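Long-range contact in glycoside Hydrolase (Bacteroides uniformis, PDB 5T99), which probably hydrolyses beta-galactosidic bonds in agarose-derived sugars as a family 2 glycoside hydrolase, and binds the inhibitor galacto-isofagomine: residues M21-E32 and G277-G289. Sequence-based numbering, arbitrary orientation.
With EDO (1,2-ethanediol), chain J.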
# COMPACT_ATOMS: atom_id res chain seq x y z
N MET A 21 4.43 33.95 4.96
CA MET A 21 3.97 34.13 6.37
C MET A 21 3.65 32.78 7.03
O MET A 21 3.20 31.84 6.36
CB MET A 21 2.77 35.10 6.41
CG MET A 21 2.29 35.52 7.79
SD MET A 21 3.52 36.13 8.97
CE MET A 21 2.52 36.34 10.44
N ALA A 22 3.91 32.69 8.33
CA ALA A 22 3.70 31.46 9.13
C ALA A 22 2.22 31.14 9.41
O ALA A 22 1.84 29.97 9.56
CB ALA A 22 4.47 31.57 10.44
N SER A 23 1.40 32.19 9.50
CA SER A 23 -0.06 32.06 9.71
C SER A 23 -0.87 31.40 8.57
O SER A 23 -1.92 30.82 8.84
CB SER A 23 -0.67 33.44 10.07
OG SER A 23 -0.51 34.39 9.04
N VAL A 24 -0.38 31.48 7.33
CA VAL A 24 -1.07 30.86 6.15
C VAL A 24 -0.49 29.49 5.69
O VAL A 24 -1.19 28.72 5.03
CB VAL A 24 -1.16 31.84 4.94
CG1 VAL A 24 -1.92 33.11 5.34
CG2 VAL A 24 0.21 32.21 4.36
N THR A 25 0.76 29.21 6.06
CA THR A 25 1.50 28.02 5.60
C THR A 25 1.36 26.82 6.57
O THR A 25 1.72 26.92 7.75
CB THR A 25 3.00 28.36 5.39
OG1 THR A 25 3.10 29.43 4.44
CG2 THR A 25 3.79 27.16 4.88
N ASP A 26 0.83 25.71 6.04
CA ASP A 26 0.61 24.46 6.79
C ASP A 26 1.62 23.36 6.37
O ASP A 26 1.24 22.29 5.85
CB ASP A 26 -0.84 23.98 6.61
CG ASP A 26 -1.18 22.74 7.45
OD1 ASP A 26 -0.58 22.55 8.54
OD2 ASP A 26 -2.04 21.94 7.01
N GLY A 27 2.90 23.63 6.61
CA GLY A 27 3.97 22.64 6.43
C GLY A 27 4.40 22.41 5.00
O GLY A 27 3.64 21.85 4.20
N ILE A 28 5.63 22.81 4.67
CA ILE A 28 6.18 22.65 3.31
C ILE A 28 7.26 21.59 3.26
O ILE A 28 7.86 21.26 4.28
CB ILE A 28 6.72 23.97 2.71
CG1 ILE A 28 8.00 24.45 3.44
CG2 ILE A 28 5.63 25.04 2.76
CD1 ILE A 28 8.64 25.66 2.80
N SER A 29 7.52 21.09 2.06
CA SER A 29 8.49 20.03 1.84
C SER A 29 9.91 20.48 2.17
O SER A 29 10.35 21.53 1.73
CB SER A 29 8.45 19.56 0.39
OG SER A 29 9.47 18.59 0.15
N PHE A 30 10.60 19.66 2.96
CA PHE A 30 11.99 19.86 3.32
C PHE A 30 12.86 18.76 2.71
O PHE A 30 13.95 18.49 3.20
CB PHE A 30 12.11 19.87 4.86
CG PHE A 30 13.29 20.66 5.39
CD1 PHE A 30 13.43 22.02 5.08
CD2 PHE A 30 14.23 20.07 6.22
CE1 PHE A 30 14.50 22.76 5.58
CE2 PHE A 30 15.30 20.80 6.72
CZ PHE A 30 15.44 22.15 6.40
N ASN A 31 12.39 18.16 1.61
CA ASN A 31 13.04 17.02 0.96
C ASN A 31 14.26 17.37 0.11
O ASN A 31 15.07 16.49 -0.19
CB ASN A 31 12.04 16.31 0.04
CG ASN A 31 11.01 15.49 0.78
OD1 ASN A 31 11.10 15.27 1.98
ND2 ASN A 31 10.02 15.02 0.05
N GLU A 32 14.38 18.62 -0.30
CA GLU A 32 15.35 18.98 -1.31
C GLU A 32 16.71 19.25 -0.67
O GLU A 32 16.79 19.75 0.45
CB GLU A 32 14.89 20.20 -2.13
CG GLU A 32 13.75 19.92 -3.11
CD GLU A 32 12.42 19.58 -2.43
OE1 GLU A 32 11.82 18.55 -2.79
OE2 GLU A 32 12.00 20.34 -1.52
N GLY A 277 -7.42 37.65 18.74
CA GLY A 277 -8.17 38.85 18.38
C GLY A 277 -8.40 38.93 16.87
O GLY A 277 -8.84 37.95 16.25
N LYS A 278 -8.08 40.07 16.28
CA LYS A 278 -8.16 40.23 14.83
C LYS A 278 -7.09 39.49 14.00
O LYS A 278 -7.25 39.33 12.80
CB LYS A 278 -8.14 41.71 14.45
CG LYS A 278 -6.82 42.42 14.68
CD LYS A 278 -7.01 43.94 14.65
CE LYS A 278 -5.71 44.67 14.99
NZ LYS A 278 -4.63 44.33 14.03
N ASP A 279 -6.00 39.05 14.63
CA ASP A 279 -4.86 38.51 13.89
C ASP A 279 -4.95 37.01 13.69
O ASP A 279 -5.14 36.28 14.66
CB ASP A 279 -3.55 38.81 14.64
CG ASP A 279 -3.36 40.29 14.96
OD1 ASP A 279 -3.54 41.11 14.06
OD2 ASP A 279 -3.02 40.61 16.13
N LEU A 280 -4.80 36.55 12.45
CA LEU A 280 -4.62 35.14 12.14
C LEU A 280 -3.26 34.68 12.65
O LEU A 280 -2.25 35.32 12.35
CB LEU A 280 -4.66 34.95 10.62
CG LEU A 280 -4.52 33.53 10.04
CD1 LEU A 280 -5.70 32.66 10.41
CD2 LEU A 280 -4.39 33.59 8.53
N THR A 281 -3.22 33.58 13.40
CA THR A 281 -1.95 33.00 13.86
C THR A 281 -1.56 31.69 13.17
O THR A 281 -0.38 31.35 13.13
CB THR A 281 -1.95 32.73 15.36
OG1 THR A 281 -2.84 31.65 15.68
CG2 THR A 281 -2.37 33.99 16.11
N ASP A 282 -2.54 30.94 12.65
CA ASP A 282 -2.27 29.63 12.07
C ASP A 282 -3.38 29.15 11.15
O ASP A 282 -4.55 29.53 11.32
CB ASP A 282 -2.06 28.60 13.19
CG ASP A 282 -1.42 27.32 12.70
OD1 ASP A 282 -0.76 27.33 11.64
OD2 ASP A 282 -1.60 26.29 13.38
N THR A 283 -3.00 28.34 10.16
CA THR A 283 -3.92 27.73 9.22
C THR A 283 -3.52 26.28 9.12
O THR A 283 -2.35 25.99 8.94
CB THR A 283 -3.84 28.38 7.82
OG1 THR A 283 -4.19 29.77 7.90
CG2 THR A 283 -4.81 27.70 6.85
N TYR A 284 -4.50 25.38 9.21
CA TYR A 284 -4.25 23.94 9.31
C TYR A 284 -5.33 23.19 8.54
O TYR A 284 -6.52 23.34 8.84
CB TYR A 284 -4.27 23.54 10.78
CG TYR A 284 -3.83 22.12 11.10
CD1 TYR A 284 -2.51 21.85 11.47
CD2 TYR A 284 -4.74 21.07 11.07
CE1 TYR A 284 -2.10 20.56 11.80
CE2 TYR A 284 -4.34 19.78 11.41
CZ TYR A 284 -3.02 19.53 11.77
OH TYR A 284 -2.63 18.25 12.09
N PHE A 285 -4.90 22.38 7.58
CA PHE A 285 -5.80 21.65 6.71
C PHE A 285 -5.92 20.18 7.13
O PHE A 285 -4.94 19.58 7.59
CB PHE A 285 -5.31 21.75 5.27
CG PHE A 285 -5.47 23.13 4.67
CD1 PHE A 285 -6.68 23.51 4.07
CD2 PHE A 285 -4.41 24.03 4.69
CE1 PHE A 285 -6.83 24.77 3.50
CE2 PHE A 285 -4.55 25.30 4.12
CZ PHE A 285 -5.76 25.67 3.53
N THR A 286 -7.13 19.63 6.98
CA THR A 286 -7.41 18.21 7.23
C THR A 286 -8.36 17.70 6.13
O THR A 286 -9.42 18.27 5.90
CB THR A 286 -8.08 17.97 8.60
OG1 THR A 286 -7.29 18.54 9.66
CG2 THR A 286 -8.25 16.47 8.87
N ASP A 287 -7.98 16.61 5.47
CA ASP A 287 -8.87 15.97 4.51
C ASP A 287 -9.74 15.00 5.27
O ASP A 287 -9.26 14.35 6.21
CB ASP A 287 -8.08 15.27 3.42
CG ASP A 287 -7.44 16.24 2.44
OD1 ASP A 287 -8.09 17.25 2.06
OD2 ASP A 287 -6.30 16.00 2.02
N PHE A 288 -11.01 14.91 4.89
CA PHE A 288 -11.94 13.99 5.54
C PHE A 288 -13.10 13.62 4.64
O PHE A 288 -13.36 14.29 3.64
CB PHE A 288 -12.46 14.57 6.87
CG PHE A 288 -13.51 15.64 6.72
CD1 PHE A 288 -14.86 15.31 6.70
CD2 PHE A 288 -13.15 16.98 6.60
CE1 PHE A 288 -15.83 16.29 6.55
CE2 PHE A 288 -14.12 17.96 6.46
CZ PHE A 288 -15.46 17.62 6.44
N GLY A 289 -13.78 12.53 5.00
CA GLY A 289 -14.97 12.06 4.32
C GLY A 289 -16.13 11.85 5.27
O GLY A 289 -15.95 11.82 6.50
C1 EDO J . -13.57 10.11 9.93
O1 EDO J . -12.73 10.35 11.09
C2 EDO J . -13.73 11.34 9.04
O2 EDO J . -13.18 11.15 7.72
O HOH W 1 1.30 29.49 12.58
O HOH W 2 -2.25 19.75 8.55
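D26 and T283 carry the two direct hydrogen bonds between loop 21-27 and strand 279-288. D26 OD2 accepts a hydrogen bond from the backbone N of F285 at 2.9 Å. The bond is nearly straight (N-H...O 173°), although the donor approaches from above the carboxylate plane. CG of D26 lies anti to the backbone N (chi1 -176°), which carries the carboxylate across to the strand. Its OD2 also sits at the edge of the F285 ring. Water 2 donates to both OD2 and F285 O, and lies over one face of the Y284 ring.

T283 OG1 donates to S23 O at 2.7 Å, in the carbonyl plane. Beside it, S23 CB rests 3.4 Å from L280 O. V24 CG1 touches L280 CD2 at 4.1 Å. Water 1 lies within hydrogen-bonding distance of A22 O and T281 O, and may link them.

Behind this shell, T25 OG1 donates to M21 O within the loop. D282 OD2 accepts from I182 N, and T281 OG1 is bonded to V180 O.

The contact joins two beta domains of the family 2 architecture. Loop 21-27 leads into strand 28-29, which edges the sugar-binding domain's sheet beside strand 172-177; strand 279-288 edges the next domain's sheet beside strand 268-276.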